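Cell wall surface anchor family protein (Streptococcus agalactiae serogroup V, PDB 3TW0) forms the adhesive tip of the group B streptococcal pilus and probably mediates attachment to host cells through its magnesium-binding von Willebrand factor A-type domain. Local coordinates at residues Q247-V252 / G270-Y275. The protein carries 2 engineered substitutions. Residues are numbered along the deposited sequence; the frame is centred on the assembly and turned at random.
Sequences QAAYRV and GYIYLY
The Tyr273 ring carries the methyl of Ala249 over one face, a CH-pi contact with CB 4.1 Å from the ring centroid, while Gln247 CG meets its edge near the ring plane. Gln247 NE2 stands 3.5 Å above one face of Tyr275, shifted toward the rim. These groups lie at one end of the antiparallel pairing of strands 249-251 and 271-273, at one edge of a small sheet separate from the parallel sheet of the vWFA fold and away from its magnesium site; the connection includes helix 257-263. Ala249, Arg251, Tyr271 and Tyr273 share one face of the pair. There Tyr271 CE2 lies 3.7 Å from Arg251 CB, and the extended arginine runs past the tyrosine, guanidinium and ring planes 61° apart. On the other face Tyr250 CB meets Ile272 CB, and Leu274 CD2 comes in beside it from beyond the pairing, while Met260 and Leu85 cover Tyr250 and Ile272. Tyr250 and Ile272 form the hydrogen-bonded pair: Tyr250 N lies 2.8 Å from Ile272 O. In return, Ile272 N lies 3.0 Å from Tyr250 O. With CG anti to the backbone N (chi1 164°), Gln247 reaches across, and its NE2 donates to Leu274 O at 2.7 Å from above the carbonyl plane.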
loop_
_atom_site.group_PDB
_atom_site.type_symbol
_atom_site.label_atom_id
_atom_site.label_comp_id
_atom_site.label_asym_id
_atom_site.label_seq_id
_atom_site.Cartn_x
_atom_site.Cartn_y
_atom_site.Cartn_z
ATOM N N GLN A 247 -23.543 -16.393 0.785
ATOM C CA GLN A 247 -22.110 -16.727 0.868
ATOM C C GLN A 247 -21.705 -17.623 -0.295
ATOM O O GLN A 247 -22.406 -18.580 -0.585
ATOM C CB GLN A 247 -21.780 -17.395 2.217
ATOM C CG GLN A 247 -20.429 -18.116 2.236
ATOM C CD GLN A 247 -19.929 -18.480 3.620
ATOM O OE1 GLN A 247 -20.708 -18.717 4.551
ATOM N NE2 GLN A 247 -18.614 -18.540 3.760
ATOM N N ALA A 248 -20.583 -17.315 -0.953
ATOM C CA ALA A 248 -20.050 -18.191 -1.999
ATOM C C ALA A 248 -19.419 -19.450 -1.442
ATOM O O ALA A 248 -19.025 -19.507 -0.276
ATOM C CB ALA A 248 -19.060 -17.457 -2.900
ATOM N N ALA A 249 -19.337 -20.465 -2.289
ATOM C CA ALA A 249 -18.727 -21.726 -1.930
ATOM C C ALA A 249 -17.882 -22.279 -3.088
ATOM O O ALA A 249 -18.057 -21.905 -4.245
ATOM C CB ALA A 249 -19.794 -22.722 -1.502
ATOM N N TYR A 250 -16.950 -23.156 -2.764
ATOM C CA TYR A 250 -16.104 -23.800 -3.751
ATOM C C TYR A 250 -16.556 -25.254 -3.820
ATOM O O TYR A 250 -16.367 -26.012 -2.859
ATOM C CB TYR A 250 -14.657 -23.731 -3.267
ATOM C CG TYR A 250 -13.606 -24.365 -4.149
ATOM C CD1 TYR A 250 -12.940 -23.616 -5.102
ATOM C CD2 TYR A 250 -13.242 -25.690 -3.984
ATOM C CE1 TYR A 250 -11.969 -24.171 -5.894
ATOM C CE2 TYR A 250 -12.254 -26.269 -4.778
ATOM C CZ TYR A 250 -11.632 -25.501 -5.737
ATOM O OH TYR A 250 -10.659 -26.060 -6.536
ATOM N N ARG A 251 -17.184 -25.635 -4.931
ATOM C CA ARG A 251 -17.540 -27.029 -5.142
ATOM C C ARG A 251 -16.263 -27.835 -5.329
ATOM O O ARG A 251 -15.453 -27.512 -6.177
ATOM C CB ARG A 251 -18.439 -27.169 -6.376
ATOM C CG ARG A 251 -19.103 -28.526 -6.520
ATOM C CD ARG A 251 -20.095 -28.486 -7.664
ATOM N NE ARG A 251 -20.665 -29.795 -7.932
ATOM C CZ ARG A 251 -21.889 -29.979 -8.415
ATOM N NH1 ARG A 251 -22.680 -28.939 -8.668
ATOM N NH2 ARG A 251 -22.324 -31.210 -8.627
ATOM N N VAL A 252 -16.060 -28.878 -4.535
ATOM C CA VAL A 252 -14.885 -29.723 -4.787
ATOM C C VAL A 252 -15.195 -30.891 -5.735
ATOM O O VAL A 252 -16.148 -31.638 -5.507
ATOM C CB VAL A 252 -14.092 -30.119 -3.481
ATOM C CG1 VAL A 252 -14.890 -29.834 -2.207
ATOM C CG2 VAL A 252 -13.550 -31.541 -3.540
ATOM N N GLY A 270 -20.467 -31.362 -1.008
ATOM C CA GLY A 270 -19.042 -31.372 -0.734
ATOM C C GLY A 270 -18.572 -29.972 -1.166
ATOM O O GLY A 270 -17.924 -29.820 -2.192
ATOM N N TYR A 271 -18.954 -28.950 -0.392
ATOM C CA TYR A 271 -18.587 -27.550 -0.639
ATOM C C TYR A 271 -17.701 -26.979 0.480
ATOM O O TYR A 271 -17.984 -27.183 1.680
ATOM C CB TYR A 271 -19.839 -26.672 -0.692
ATOM C CG TYR A 271 -20.712 -26.860 -1.903
ATOM C CD1 TYR A 271 -21.792 -27.741 -1.859
ATOM C CD2 TYR A 271 -20.469 -26.159 -3.089
ATOM C CE1 TYR A 271 -22.616 -27.926 -2.945
ATOM C CE2 TYR A 271 -21.286 -26.333 -4.197
ATOM C CZ TYR A 271 -22.362 -27.229 -4.111
ATOM O OH TYR A 271 -23.190 -27.446 -5.175
ATOM N N ILE A 272 -16.665 -26.239 0.082
ATOM C CA ILE A 272 -15.887 -25.410 1.005
ATOM C C ILE A 272 -16.447 -23.990 0.955
ATOM O O ILE A 272 -16.316 -23.289 -0.072
ATOM C CB ILE A 272 -14.397 -25.385 0.627
ATOM C CG1 ILE A 272 -13.830 -26.810 0.562
ATOM C CG2 ILE A 272 -13.617 -24.526 1.609
ATOM C CD1 ILE A 272 -12.434 -26.854 0.019
ATOM N N TYR A 273 -17.102 -23.578 2.041
ATOM C CA TYR A 273 -17.657 -22.230 2.120
ATOM C C TYR A 273 -16.496 -21.265 2.322
ATOM O O TYR A 273 -15.581 -21.552 3.108
ATOM C CB TYR A 273 -18.721 -22.140 3.220
ATOM C CG TYR A 273 -19.981 -22.822 2.754
ATOM C CD1 TYR A 273 -20.144 -24.223 2.881
ATOM C CD2 TYR A 273 -20.987 -22.092 2.097
ATOM C CE1 TYR A 273 -21.311 -24.870 2.403
ATOM C CE2 TYR A 273 -22.142 -22.720 1.621
ATOM C CZ TYR A 273 -22.298 -24.107 1.776
ATOM O OH TYR A 273 -23.445 -24.710 1.301
ATOM N N LEU A 274 -16.539 -20.153 1.587
ATOM C CA LEU A 274 -15.410 -19.238 1.418
ATOM C C LEU A 274 -15.470 -18.010 2.336
ATOM O O LEU A 274 -16.532 -17.393 2.512
ATOM C CB LEU A 274 -15.302 -18.807 -0.049
ATOM C CG LEU A 274 -15.117 -19.989 -1.029
ATOM C CD1 LEU A 274 -15.150 -19.494 -2.424
ATOM C CD2 LEU A 274 -13.817 -20.796 -0.767
ATOM N N TYR A 275 -14.314 -17.697 2.925
ATOM C CA TYR A 275 -14.107 -16.533 3.773
ATOM C C TYR A 275 -12.902 -15.779 3.229
ATOM O O TYR A 275 -11.975 -16.371 2.628
ATOM C CB TYR A 275 -13.805 -16.957 5.236
ATOM C CG TYR A 275 -14.926 -17.727 5.907
ATOM C CD1 TYR A 275 -15.221 -19.028 5.523
ATOM C CD2 TYR A 275 -15.689 -17.149 6.914
ATOM C CE1 TYR A 275 -16.252 -19.729 6.098
ATOM C CE2 TYR A 275 -16.736 -17.862 7.517
ATOM C CZ TYR A 275 -16.994 -19.149 7.096
ATOM O OH TYR A 275 -18.002 -19.868 7.650
#